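Local coordinates for interphotoreceptor retinoid-binding protein (Xenopus laevis, PDB 1J7X) that probably binds retinoids and fatty acids and carries retinoids between the photoreceptors and the retinal pigment epithelium during the visual cycle, at residues P2-V7 with S38-E43; A48-E53 with L63-K68. One frame throughout, in Å; residues are numbered along the deposited sequence.

Contact 1: residues P2-V7 with S38-E43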
loop_
_atom_site.group_PDB
_atom_site.type_symbol
_atom_site.label_atom_id
_atom_site.label_comp_id
_atom_site.label_asym_id
_atom_site.label_seq_id
_atom_site.Cartn_x
_atom_site.Cartn_y
_atom_site.Cartn_z
ATOM N N PRO A 2 -11.810 3.123 37.839
ATOM C CA PRO A 2 -12.815 2.856 36.817
ATOM C C PRO A 2 -12.387 3.230 35.374
ATOM O O PRO A 2 -12.640 2.458 34.462
ATOM C CB PRO A 2 -14.023 3.684 37.311
ATOM C CG PRO A 2 -13.943 3.589 38.753
ATOM C CD PRO A 2 -12.412 3.797 39.008
ATOM N N SER A 3 -11.729 4.357 35.165
ATOM C CA SER A 3 -11.341 4.735 33.800
ATOM C C SER A 3 -10.402 3.682 33.147
ATOM O O SER A 3 -10.458 3.415 31.986
ATOM C CB SER A 3 -10.663 6.117 33.833
ATOM O OG SER A 3 -9.609 6.122 34.806
ATOM N N VAL A 4 -9.552 3.046 33.915
ATOM C CA VAL A 4 -8.730 2.013 33.345
ATOM C C VAL A 4 -9.560 0.804 32.944
ATOM O O VAL A 4 -9.422 0.261 31.846
ATOM C CB VAL A 4 -7.629 1.549 34.347
ATOM C CG1 VAL A 4 -6.811 0.492 33.777
ATOM C CG2 VAL A 4 -6.737 2.719 34.770
ATOM N N THR A 5 -10.459 0.352 33.818
ATOM C CA THR A 5 -11.251 -0.817 33.451
ATOM C C THR A 5 -12.220 -0.467 32.294
ATOM O O THR A 5 -12.607 -1.296 31.488
ATOM C CB THR A 5 -11.955 -1.440 34.676
ATOM O OG1 THR A 5 -13.076 -0.645 35.116
ATOM C CG2 THR A 5 -11.028 -1.428 35.833
ATOM N N HIS A 6 -12.595 0.772 32.220
ATOM C CA HIS A 6 -13.530 1.221 31.193
ATOM C C HIS A 6 -12.853 1.020 29.822
ATOM O O HIS A 6 -13.429 0.433 28.897
ATOM C CB HIS A 6 -13.874 2.676 31.424
ATOM C CG HIS A 6 -14.947 3.204 30.517
ATOM N ND1 HIS A 6 -16.203 2.637 30.446
ATOM C CD2 HIS A 6 -14.966 4.253 29.661
ATOM C CE1 HIS A 6 -16.956 3.328 29.613
ATOM N NE2 HIS A 6 -16.225 4.305 29.104
ATOM N N VAL A 7 -11.591 1.440 29.739
ATOM C CA VAL A 7 -10.855 1.288 28.493
ATOM C C VAL A 7 -10.548 -0.153 28.244
ATOM O O VAL A 7 -10.696 -0.619 27.148
ATOM C CB VAL A 7 -9.542 2.076 28.510
ATOM C CG1 VAL A 7 -8.763 1.838 27.204
ATOM C CG2 VAL A 7 -9.850 3.496 28.633
ATOM N N SER A 38 -2.069 -0.084 38.742
ATOM C CA SER A 38 -2.351 0.760 39.845
ATOM C C SER A 38 -1.270 1.800 39.794
ATOM O O SER A 38 -0.944 2.387 40.788
ATOM C CB SER A 38 -2.309 -0.034 41.141
ATOM O OG SER A 38 -1.066 -0.707 41.178
ATOM N N THR A 39 -0.710 2.061 38.637
ATOM C CA THR A 39 0.311 3.094 38.539
ATOM C C THR A 39 -0.133 4.168 37.485
ATOM O O THR A 39 0.495 5.205 37.304
ATOM C CB THR A 39 1.625 2.440 38.116
ATOM O OG1 THR A 39 1.972 1.388 39.042
ATOM C CG2 THR A 39 2.792 3.491 38.159
ATOM N N VAL A 40 -1.195 3.853 36.755
ATOM C CA VAL A 40 -1.670 4.702 35.656
ATOM C C VAL A 40 -2.978 5.395 35.884
ATOM O O VAL A 40 -3.992 4.763 36.096
ATOM C CB VAL A 40 -1.810 3.885 34.366
ATOM C CG1 VAL A 40 -0.448 3.265 33.974
ATOM C CG2 VAL A 40 -2.879 2.803 34.494
ATOM N N ILE A 41 -2.938 6.719 35.815
ATOM C CA ILE A 41 -4.126 7.543 36.049
ATOM C C ILE A 41 -4.161 8.744 35.121
ATOM O O ILE A 41 -4.152 9.900 35.579
ATOM C CB ILE A 41 -4.185 8.046 37.516
ATOM C CG1 ILE A 41 -5.508 8.796 37.761
ATOM C CG2 ILE A 41 -2.953 8.932 37.876
ATOM C CD1 ILE A 41 -6.739 7.922 37.640
ATOM N N SER A 42 -4.170 8.481 33.839
ATOM C CA SER A 42 -4.247 9.543 32.845
ATOM C C SER A 42 -4.253 8.851 31.501
ATOM O O SER A 42 -3.572 7.858 31.378
ATOM C CB SER A 42 -3.038 10.470 32.924
ATOM O OG SER A 42 -2.043 10.161 31.947
ATOM N N GLU A 43 -5.094 9.301 30.574
ATOM C CA GLU A 43 -5.238 8.698 29.284
ATOM C C GLU A 43 -3.881 8.471 28.675
ATOM O O GLU A 43 -3.600 7.425 28.074
ATOM C CB GLU A 43 -6.121 9.594 28.374
ATOM C CG GLU A 43 -7.519 9.707 28.968
ATOM C CD GLU A 43 -8.472 10.521 28.115
ATOM O OE1 GLU A 43 -8.092 11.670 27.759
ATOM O OE2 GLU A 43 -9.585 10.043 27.860
#
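Val4 and Val40 meet methyl to methyl, CG2 of one 3.9 Å from CG2 of the other, with the two side chains crossing at about a right angle. Val4 sits in the first turn of a helix, and its CA-CB bond points toward the loop. With CG1 anti to the backbone N (chi1 179°), its other methyl is the one that meets the loop, where CG2 also rests 3.7 Å from Val40 O. A beta-branched residue suits both places, since two methyls on one carbon allow contacts on two sides: Val4 also touches Tyr37, while Val40 packs against Asp45, Ile46 and Lys49 of helix 43-58. The CA-CB bond of Ile41 points away from the helix, yet the chain bends back far enough to bring CD1 within 4.4 Å of Ser3 OG. At that distance the touch is slight; the polar need of the Ser3 hydroxyl is met by Asp1. At the far end of the loop, Ser42 takes the N-cap position and its OG accepts a hydrogen bond from the backbone N of Asp45. The arrangement is that of an interhelical loop in a helical N-terminal region, lying across the opening turn of helix 2-18 and ending in a serine N-cap.

Contact 2: residues A48-E53 with L63-K68; sequences AKLNYE and LVLKSK
Leu50 overlaps the side chain of Leu65, its CD1 lying 3.8 Å from Leu65 CD2 while its CB lies 4.1 Å from Leu65 CD1. The two branched chains cross obliquely, and both methyls of Leu65 meet the helix. Both residues are buried, as suits leucine, and each has further apolar neighbours: Leu50 touches Leu32 and Tyr37, and Leu65 touches Leu54, Val256 and Phe249. Helix 48-53 and strand 64-67 run nearly antiparallel, at 160° with their axes 7.8 Å apart, as in a helix that turns back through a loop into a strand and packs on it. The alternation of a strand sorts its residues: Leu65 faces the helix, whereas the CA-CB bond of Lys66 points away, and the backbones of Val64 and Lys66 are hydrogen-bonded to strand 254-265 of the antiparallel sheet. Asn51 lies against the backbone of Leu65, its CG 3.7 Å from both Leu65 N and Leu65 O. The amide is probably turned over in the model; turned back, it might hydrogen-bond to both backbone atoms. An alanine here would remove the amide and is likely to leave the N and O of Leu65 without a polar mate on the helix side. Val64 borders the same amide, its CG2, anti to the backbone N, lying against the amide's outer end.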
loop_
_atom_site.group_PDB
_atom_site.type_symbol
_atom_site.label_atom_id
_atom_site.label_comp_id
_atom_site.label_asym_id
_atom_site.label_seq_id
_atom_site.Cartn_x
_atom_site.Cartn_y
_atom_site.Cartn_z
ATOM N N ALA A 48 0.069 4.679 26.809
ATOM C CA ALA A 48 1.445 4.236 26.825
ATOM C C ALA A 48 1.636 2.858 27.417
ATOM O O ALA A 48 2.337 2.000 26.893
ATOM C CB ALA A 48 2.361 5.266 27.499
ATOM N N LYS A 49 0.940 2.609 28.539
ATOM C CA LYS A 49 1.087 1.325 29.135
ATOM C C LYS A 49 0.550 0.189 28.253
ATOM O O LYS A 49 1.158 -0.847 28.170
ATOM C CB LYS A 49 0.316 1.342 30.492
ATOM C CG LYS A 49 0.367 0.044 31.232
ATOM C CD LYS A 49 1.756 -0.440 31.562
ATOM C CE LYS A 49 1.794 -1.766 32.331
ATOM N NZ LYS A 49 3.199 -2.394 32.349
ATOM N N LEU A 50 -0.698 0.337 27.776
ATOM C CA LEU A 50 -1.297 -0.642 26.933
ATOM C C LEU A 50 -0.539 -0.785 25.613
ATOM O O LEU A 50 -0.391 -1.938 25.169
ATOM C CB LEU A 50 -2.741 -0.383 26.662
ATOM C CG LEU A 50 -3.588 -0.624 27.930
ATOM C CD1 LEU A 50 -4.954 0.010 27.759
ATOM C CD2 LEU A 50 -3.697 -2.105 28.076
ATOM N N ASN A 51 0.019 0.297 25.076
ATOM C CA ASN A 51 0.784 0.263 23.840
ATOM C C ASN A 51 2.066 -0.557 24.053
ATOM O O ASN A 51 2.407 -1.450 23.217
ATOM C CB ASN A 51 1.138 1.633 23.325
ATOM C CG ASN A 51 0.024 2.278 22.623
ATOM O OD1 ASN A 51 -0.032 3.532 22.550
ATOM N ND2 ASN A 51 -0.766 1.483 21.951
ATOM N N TYR A 52 2.696 -0.390 25.206
ATOM C CA TYR A 52 3.963 -1.188 25.458
ATOM C C TYR A 52 3.663 -2.630 25.605
ATOM O O TYR A 52 4.337 -3.544 25.054
ATOM C CB TYR A 52 4.632 -0.737 26.763
ATOM C CG TYR A 52 6.132 -1.122 26.808
ATOM C CD1 TYR A 52 7.028 -0.503 25.899
ATOM C CD2 TYR A 52 6.618 -1.978 27.703
ATOM C CE1 TYR A 52 8.426 -0.754 25.896
ATOM C CE2 TYR A 52 7.999 -2.278 27.722
ATOM C CZ TYR A 52 8.903 -1.683 26.780
ATOM O OH TYR A 52 10.362 -1.849 26.777
ATOM N N GLU A 53 2.576 -2.920 26.338
ATOM C CA GLU A 53 2.148 -4.291 26.496
ATOM C C GLU A 53 1.676 -4.901 25.207
ATOM O O GLU A 53 2.091 -6.003 24.842
ATOM C CB GLU A 53 1.084 -4.395 27.590
ATOM C CG GLU A 53 1.097 -5.755 28.257
ATOM C CD GLU A 53 2.481 -6.087 28.845
ATOM O OE1 GLU A 53 3.053 -5.195 29.506
ATOM O OE2 GLU A 53 2.960 -7.236 28.585
ATOM N N LEU A 63 -1.499 -1.839 15.513
ATOM C CA LEU A 63 -2.404 -1.836 16.616
ATOM C C LEU A 63 -1.848 -0.848 17.573
ATOM O O LEU A 63 -0.823 -1.090 18.236
ATOM C CB LEU A 63 -2.448 -3.243 17.240
ATOM C CG LEU A 63 -3.179 -3.436 18.512
ATOM C CD1 LEU A 63 -4.628 -3.032 18.236
ATOM C CD2 LEU A 63 -3.064 -4.890 19.043
ATOM N N VAL A 64 -2.529 0.273 17.720
ATOM C CA VAL A 64 -2.081 1.297 18.608
ATOM C C VAL A 64 -3.164 2.211 19.202
ATOM O O VAL A 64 -4.111 2.630 18.507
ATOM C CB VAL A 64 -1.005 2.207 17.908
ATOM C CG1 VAL A 64 -1.511 2.618 16.573
ATOM C CG2 VAL A 64 -0.569 3.393 18.766
ATOM N N LEU A 65 -3.029 2.444 20.478
ATOM C CA LEU A 65 -3.893 3.364 21.181
ATOM C C LEU A 65 -3.340 4.738 21.030
ATOM O O LEU A 65 -2.137 4.976 21.244
ATOM C CB LEU A 65 -4.007 3.067 22.660
ATOM C CG LEU A 65 -4.932 1.884 23.046
ATOM C CD1 LEU A 65 -4.317 0.544 22.940
ATOM C CD2 LEU A 65 -5.427 2.018 24.564
ATOM N N LYS A 66 -4.220 5.658 20.686
ATOM C CA LYS A 66 -3.742 7.011 20.510
ATOM C C LYS A 66 -4.849 8.020 20.991
ATOM O O LYS A 66 -6.032 7.659 21.178
ATOM C CB LYS A 66 -3.513 7.309 19.040
ATOM C CG LYS A 66 -2.387 6.517 18.385
ATOM C CD LYS A 66 -2.223 6.999 16.943
ATOM C CE LYS A 66 -1.120 6.296 16.282
ATOM N NZ LYS A 66 -0.990 6.800 14.873
ATOM N N SER A 67 -4.447 9.271 21.116
ATOM C CA SER A 67 -5.455 10.303 21.455
ATOM C C SER A 67 -6.366 10.376 20.227
ATOM O O SER A 67 -5.900 10.164 19.137
ATOM C CB SER A 67 -4.730 11.637 21.718
ATOM O OG SER A 67 -5.661 12.681 21.602
ATOM N N LYS A 68 -7.666 10.598 20.394
ATOM C CA LYS A 68 -8.616 10.690 19.308
ATOM C C LYS A 68 -8.203 11.780 18.367
ATOM O O LYS A 68 -8.532 11.747 17.221
ATOM C CB LYS A 68 -10.026 10.957 19.821
ATOM C CG LYS A 68 -10.667 9.809 20.510
ATOM C CD LYS A 68 -12.123 10.132 20.945
ATOM C CE LYS A 68 -12.773 8.996 21.713
ATOM N NZ LYS A 68 -14.173 9.378 22.166
#

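In the fold
Contact 1 closes before contact 2 opens, and the two follow in series with centres about 12 Å apart. Helix 43-58 joins them: the loop of contact 1 leads straight into it, and contact 2 uses its middle before the chain returns as strand 64-67. Three packing touches bridge the sites. Val40 CG1 lies 4.1 Å from Lys49 CB, and Val7 CG1, on the first helix, lies 4.3 Å from both Leu50 CD1 and Leu65 CD2. Helix 2-18, the loop, helix 43-58 and the strand therefore share apolar packing in the N-terminal region, at one end of an elongated chain. Through strand 254-265 the distant C-terminal part of the sequence returns to this region.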